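Long-range contact in MaoC family protein (Mycobacterium tuberculosis H37Rv, PDB 3KHP), which probably catalyses the reversible hydration of enoyl thioesters to (3R)-3-hydroxyacyl thioesters, as a MaoC-type dehydratase of the hydratase 2 family: residues Q198-H212 against F224-V237. Residues are numbered along the deposited sequence; the frame is centred on the assembly and turned at random.
Sequences QALIYRLSGDRNPLH and FPKPILHGLCTYGV
The imidazole of H230 is sandwiched between two other aromatic rings: H212 stacks face to face on one side, the planes 21° apart and the centroids 3.8 Å apart, while Y202 turns its CD2 edge onto the opposite face. H230 is the N-cap residue of helix 231-245, the long helix of a hot-dog fold, and 198-212 carries the YRLSGDRNPLH sequence of the hydratase 2 motif. Histidine suits this site because it offers two faces for packing and an N-H at its rim: NE2 donates to D207 O (2.9 Å, nearly straight at 171°), within the ring plane and on a carbonyl lone pair, which fixes the ring's rotation. H212 is held likewise, ND1 donating to I228 O at 2.8 Å, although that nitrogen stands well above the carbonyl plane. Nearby, the backbone I228 N donates a long hydrogen bond to L211 O (3.3 Å), and L211 CD1 rests against the ring of F224. R203, in the 3-10 turn after helix 198-202, and R208, in the loop beyond it, both form salt bridges to E64 of the second subunit, at the dimer interface.

Because CG of Y202 lies anti to the backbone N (chi1 -179°), its ring extends toward helix 231-245, where C233 CB makes a CH-pi contact over its face, 3.8 Å from the ring centroid. The cysteine adds its sulfur, SG lying obliquely over the same ring in a sulfur-aromatic contact. A tyrosine hydroxyl adds a polar end: Y202 OH lies 2.8 Å from a water that donates to L232 O.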
loop_
_atom_site.group_PDB
_atom_site.type_symbol
_atom_site.label_atom_id
_atom_site.label_comp_id
_atom_site.label_asym_id
_atom_site.label_seq_id
_atom_site.Cartn_x
_atom_site.Cartn_y
_atom_site.Cartn_z
ATOM N N GLN A 198 3.868 8.624 -0.246
ATOM C CA GLN A 198 2.952 7.899 -1.114
ATOM C C GLN A 198 3.612 6.812 -1.972
ATOM O O GLN A 198 3.028 5.778 -2.205
ATOM C CB GLN A 198 2.158 8.842 -1.996
ATOM C CG GLN A 198 0.953 8.170 -2.602
ATOM C CD GLN A 198 -0.162 9.151 -2.932
ATOM O OE1 GLN A 198 -0.373 10.163 -2.228
ATOM N NE2 GLN A 198 -0.847 8.888 -4.035
ATOM N N ALA A 199 4.824 7.032 -2.434
ATOM C CA ALA A 199 5.475 6.053 -3.261
ATOM C C ALA A 199 5.704 4.733 -2.514
ATOM O O ALA A 199 5.680 3.655 -3.115
ATOM C CB ALA A 199 6.776 6.621 -3.833
ATOM N N LEU A 200 5.919 4.828 -1.196
ATOM C CA LEU A 200 6.089 3.647 -0.360
ATOM C C LEU A 200 4.880 2.762 -0.317
ATOM O O LEU A 200 5.038 1.548 -0.155
ATOM C CB LEU A 200 6.511 3.996 1.082
ATOM C CG LEU A 200 7.791 4.809 1.329
ATOM C CD1 LEU A 200 8.025 5.073 2.772
ATOM C CD2 LEU A 200 9.006 4.211 0.703
ATOM N N ILE A 201 3.666 3.308 -0.459
ATOM C CA ILE A 201 2.500 2.425 -0.563
ATOM C C ILE A 201 2.273 2.069 -2.033
ATOM O O ILE A 201 1.876 0.948 -2.364
ATOM C CB ILE A 201 1.201 3.006 -0.076
ATOM C CG1 ILE A 201 1.376 4.287 0.747
ATOM C CG2 ILE A 201 0.416 1.924 0.672
ATOM C CD1 ILE A 201 2.599 4.392 1.953
ATOM N N TYR A 202 2.442 3.045 -2.909
ATOM C CA TYR A 202 2.165 2.790 -4.323
ATOM C C TYR A 202 3.033 1.639 -4.908
ATOM O O TYR A 202 2.547 0.834 -5.737
ATOM C CB TYR A 202 2.282 4.056 -5.204
ATOM C CG TYR A 202 1.956 3.675 -6.611
ATOM C CD1 TYR A 202 0.630 3.535 -7.021
ATOM C CD2 TYR A 202 2.950 3.331 -7.503
ATOM C CE1 TYR A 202 0.323 3.137 -8.276
ATOM C CE2 TYR A 202 2.648 2.917 -8.769
ATOM C CZ TYR A 202 1.327 2.811 -9.146
ATOM O OH TYR A 202 0.990 2.367 -10.397
ATOM N N ARG A 203 4.259 1.510 -4.405
ATOM C CA ARG A 203 5.209 0.479 -4.856
ATOM C C ARG A 203 4.781 -0.927 -4.472
ATOM O O ARG A 203 5.332 -1.926 -4.998
ATOM C CB ARG A 203 6.654 0.798 -4.344
ATOM C CG ARG A 203 6.899 0.713 -2.852
ATOM C CD ARG A 203 8.205 1.403 -2.411
ATOM N NE ARG A 203 9.368 0.750 -2.997
ATOM C CZ ARG A 203 9.867 -0.425 -2.596
ATOM N NH1 ARG A 203 9.324 -1.085 -1.597
ATOM N NH2 ARG A 203 10.907 -0.962 -3.237
ATOM N N LEU A 204 3.809 -1.032 -3.560
ATOM C CA LEU A 204 3.326 -2.329 -3.166
ATOM C C LEU A 204 2.212 -2.772 -4.094
ATOM O O LEU A 204 1.632 -3.818 -3.901
ATOM C CB LEU A 204 2.890 -2.335 -1.712
ATOM C CG LEU A 204 3.987 -1.939 -0.721
ATOM C CD1 LEU A 204 3.487 -2.075 0.736
ATOM C CD2 LEU A 204 5.267 -2.776 -0.933
ATOM N N SER A 205 1.935 -2.005 -5.142
ATOM C CA SER A 205 1.188 -2.576 -6.262
ATOM C C SER A 205 2.150 -3.184 -7.323
ATOM O O SER A 205 1.689 -3.618 -8.378
ATOM C CB SER A 205 0.235 -1.541 -6.893
ATOM O OG SER A 205 -0.793 -1.177 -5.976
ATOM N N GLY A 206 3.461 -3.222 -7.041
ATOM C CA GLY A 206 4.400 -4.069 -7.814
ATOM C C GLY A 206 5.696 -3.424 -8.268
ATOM O O GLY A 206 6.687 -4.122 -8.441
ATOM N N ASP A 207 5.706 -2.110 -8.481
ATOM C CA ASP A 207 6.912 -1.448 -8.997
ATOM C C ASP A 207 7.844 -0.999 -7.873
ATOM O O ASP A 207 7.749 0.111 -7.320
ATOM C CB ASP A 207 6.573 -0.300 -9.940
ATOM C CG ASP A 207 7.796 0.352 -10.523
ATOM O OD1 ASP A 207 8.894 -0.014 -10.124
ATOM O OD2 ASP A 207 7.685 1.281 -11.352
ATOM N N ARG A 208 8.776 -1.889 -7.568
ATOM C CA ARG A 208 9.734 -1.733 -6.435
ATOM C C ARG A 208 10.988 -0.948 -6.790
ATOM O O ARG A 208 11.919 -0.858 -5.983
ATOM C CB ARG A 208 10.165 -3.129 -5.926
ATOM C CG ARG A 208 9.017 -4.058 -5.543
ATOM C CD ARG A 208 8.205 -3.530 -4.328
ATOM N NE ARG A 208 7.341 -4.571 -3.786
ATOM C CZ ARG A 208 7.755 -5.566 -3.014
ATOM N NH1 ARG A 208 9.031 -5.667 -2.662
ATOM N NH2 ARG A 208 6.895 -6.476 -2.596
ATOM N N ASN A 209 11.016 -0.379 -7.986
ATOM C CA ASN A 209 12.200 0.315 -8.469
ATOM C C ASN A 209 12.634 1.383 -7.469
ATOM O O ASN A 209 11.858 2.211 -7.092
ATOM C CB ASN A 209 11.956 0.939 -9.842
ATOM C CG ASN A 209 13.253 1.557 -10.448
ATOM O OD1 ASN A 209 13.879 2.430 -9.835
ATOM N ND2 ASN A 209 13.689 1.039 -11.609
ATOM N N PRO A 210 13.893 1.366 -7.042
ATOM C CA PRO A 210 14.263 2.237 -5.924
ATOM C C PRO A 210 14.390 3.706 -6.275
ATOM O O PRO A 210 14.563 4.543 -5.398
ATOM C CB PRO A 210 15.601 1.684 -5.469
ATOM C CG PRO A 210 16.116 0.940 -6.632
ATOM C CD PRO A 210 14.922 0.355 -7.302
ATOM N N LEU A 211 14.295 4.028 -7.534
ATOM C CA LEU A 211 14.144 5.422 -7.940
ATOM C C LEU A 211 12.998 6.122 -7.135
ATOM O O LEU A 211 13.041 7.311 -6.876
ATOM C CB LEU A 211 13.834 5.411 -9.425
ATOM C CG LEU A 211 13.432 6.675 -10.166
ATOM C CD1 LEU A 211 14.505 7.723 -10.003
ATOM C CD2 LEU A 211 13.202 6.266 -11.636
ATOM N N HIS A 212 11.984 5.369 -6.739
ATOM C CA HIS A 212 10.840 5.956 -6.077
ATOM C C HIS A 212 10.866 5.837 -4.562
ATOM O O HIS A 212 10.014 6.425 -3.914
ATOM C CB HIS A 212 9.532 5.338 -6.625
ATOM C CG HIS A 212 9.495 5.239 -8.107
ATOM N ND1 HIS A 212 9.440 6.346 -8.920
ATOM C CD2 HIS A 212 9.541 4.170 -8.931
ATOM C CE1 HIS A 212 9.429 5.966 -10.188
ATOM N NE2 HIS A 212 9.504 4.645 -10.228
ATOM N N PHE A 224 18.312 13.034 -8.762
ATOM C CA PHE A 224 17.213 13.801 -8.209
ATOM C C PHE A 224 17.466 14.121 -6.733
ATOM O O PHE A 224 18.055 13.317 -6.000
ATOM C CB PHE A 224 15.896 13.004 -8.273
ATOM C CG PHE A 224 15.373 12.754 -9.659
ATOM C CD1 PHE A 224 14.793 13.766 -10.388
ATOM C CD2 PHE A 224 15.431 11.504 -10.211
ATOM C CE1 PHE A 224 14.295 13.527 -11.663
ATOM C CE2 PHE A 224 14.953 11.249 -11.456
ATOM C CZ PHE A 224 14.374 12.248 -12.200
ATOM N N PRO A 225 16.948 15.256 -6.264
ATOM C CA PRO A 225 17.152 15.638 -4.875
ATOM C C PRO A 225 16.557 14.632 -3.914
ATOM O O PRO A 225 17.061 14.448 -2.774
ATOM C CB PRO A 225 16.382 16.976 -4.755
ATOM C CG PRO A 225 16.259 17.482 -6.164
ATOM C CD PRO A 225 16.222 16.270 -7.045
ATOM N N LYS A 226 15.447 14.035 -4.375
ATOM C CA LYS A 226 14.753 13.009 -3.660
ATOM C C LYS A 226 14.007 12.031 -4.595
ATOM O O LYS A 226 13.829 12.266 -5.785
ATOM C CB LYS A 226 13.827 13.642 -2.626
ATOM C CG LYS A 226 13.507 15.113 -2.855
ATOM C CD LYS A 226 12.599 15.681 -1.722
ATOM C CE LYS A 226 11.813 16.945 -2.189
ATOM N NZ LYS A 226 12.674 18.061 -2.762
ATOM N N PRO A 227 13.608 10.894 -4.056
ATOM C CA PRO A 227 12.930 9.947 -4.936
ATOM C C PRO A 227 11.706 10.563 -5.611
ATOM O O PRO A 227 11.053 11.418 -5.038
ATOM C CB PRO A 227 12.537 8.817 -3.992
ATOM C CG PRO A 227 13.389 8.988 -2.789
ATOM C CD PRO A 227 13.710 10.423 -2.667
ATOM N N ILE A 228 11.412 10.151 -6.842
ATOM C CA ILE A 228 10.311 10.735 -7.565
ATOM C C ILE A 228 9.130 9.797 -7.429
ATOM O O ILE A 228 9.297 8.597 -7.238
ATOM C CB ILE A 228 10.654 11.003 -9.044
ATOM C CG1 ILE A 228 10.881 9.685 -9.797
ATOM C CG2 ILE A 228 11.873 11.907 -9.149
ATOM C CD1 ILE A 228 11.217 9.850 -11.294
ATOM N N LEU A 229 7.924 10.346 -7.467
ATOM C CA LEU A 229 6.743 9.523 -7.491
ATOM C C LEU A 229 6.688 8.739 -8.812
ATOM O O LEU A 229 7.055 9.249 -9.880
ATOM C CB LEU A 229 5.515 10.420 -7.360
ATOM C CG LEU A 229 4.205 9.690 -7.073
ATOM C CD1 LEU A 229 4.267 8.987 -5.689
ATOM C CD2 LEU A 229 3.055 10.638 -7.164
ATOM N N HIS A 230 6.185 7.522 -8.746
ATOM C CA HIS A 230 5.964 6.695 -9.953
ATOM C C HIS A 230 5.086 7.465 -10.920
ATOM O O HIS A 230 4.055 7.992 -10.486
ATOM C CB HIS A 230 5.199 5.436 -9.631
ATOM C CG HIS A 230 5.868 4.503 -8.669
ATOM N ND1 HIS A 230 6.044 4.798 -7.331
ATOM C CD2 HIS A 230 6.290 3.223 -8.831
ATOM C CE1 HIS A 230 6.573 3.747 -6.721
ATOM N NE2 HIS A 230 6.741 2.781 -7.609
ATOM N N GLY A 231 5.475 7.523 -12.214
ATOM C CA GLY A 231 4.628 8.099 -13.266
ATOM C C GLY A 231 3.208 7.491 -13.299
ATOM O O GLY A 231 2.198 8.202 -13.464
ATOM N N LEU A 232 3.124 6.183 -13.141
ATOM C CA LEU A 232 1.828 5.537 -13.133
ATOM C C LEU A 232 0.991 5.935 -11.902
ATOM O O LEU A 232 -0.243 5.859 -11.955
ATOM C CB LEU A 232 1.976 4.029 -13.274
ATOM C CG LEU A 232 2.438 3.611 -14.701
ATOM C CD1 LEU A 232 2.655 2.118 -14.764
ATOM C CD2 LEU A 232 1.422 4.100 -15.806
ATOM N N CYS A 233 1.648 6.385 -10.823
ATOM C CA CYS A 233 0.906 6.820 -9.659
ATOM C C CYS A 233 0.225 8.154 -9.989
ATOM O O CYS A 233 -0.978 8.295 -9.796
ATOM C CB CYS A 233 1.792 6.939 -8.446
ATOM S SG CYS A 233 0.903 7.489 -6.991
ATOM N N THR A 234 0.998 9.098 -10.522
ATOM C CA THR A 234 0.477 10.332 -11.077
ATOM C C THR A 234 -0.701 10.104 -12.025
ATOM O O THR A 234 -1.722 10.793 -11.963
ATOM C CB THR A 234 1.591 11.093 -11.826
ATOM O OG1 THR A 234 2.658 11.377 -10.915
ATOM C CG2 THR A 234 1.127 12.366 -12.372
ATOM N N TYR A 235 -0.551 9.145 -12.911
ATOM C CA TYR A 235 -1.586 8.779 -13.860
ATOM C C TYR A 235 -2.858 8.267 -13.152
ATOM O O TYR A 235 -3.958 8.665 -13.489
ATOM C CB TYR A 235 -1.025 7.715 -14.757
ATOM C CG TYR A 235 -1.864 7.189 -15.878
ATOM C CD1 TYR A 235 -2.028 7.920 -17.062
ATOM C CD2 TYR A 235 -2.378 5.903 -15.825
ATOM C CE1 TYR A 235 -2.744 7.395 -18.138
ATOM C CE2 TYR A 235 -3.091 5.379 -16.889
ATOM C CZ TYR A 235 -3.256 6.128 -18.048
ATOM O OH TYR A 235 -3.917 5.558 -19.138
ATOM N N GLY A 236 -2.683 7.437 -12.142
ATOM C CA GLY A 236 -3.808 7.012 -11.298
ATOM C C GLY A 236 -4.473 8.158 -10.536
ATOM O O GLY A 236 -5.681 8.140 -10.329
ATOM N N VAL A 237 -3.691 9.153 -10.123
ATOM C CA VAL A 237 -4.245 10.296 -9.400
ATOM C C VAL A 237 -5.097 11.123 -10.357
ATOM O O VAL A 237 -6.253 11.406 -10.060
ATOM C CB VAL A 237 -3.186 11.188 -8.741
ATOM C CG1 VAL A 237 -3.857 12.390 -8.143
ATOM C CG2 VAL A 237 -2.378 10.409 -7.641
HETATM O O HOH W 1 -1.268 3.441 -11.737
#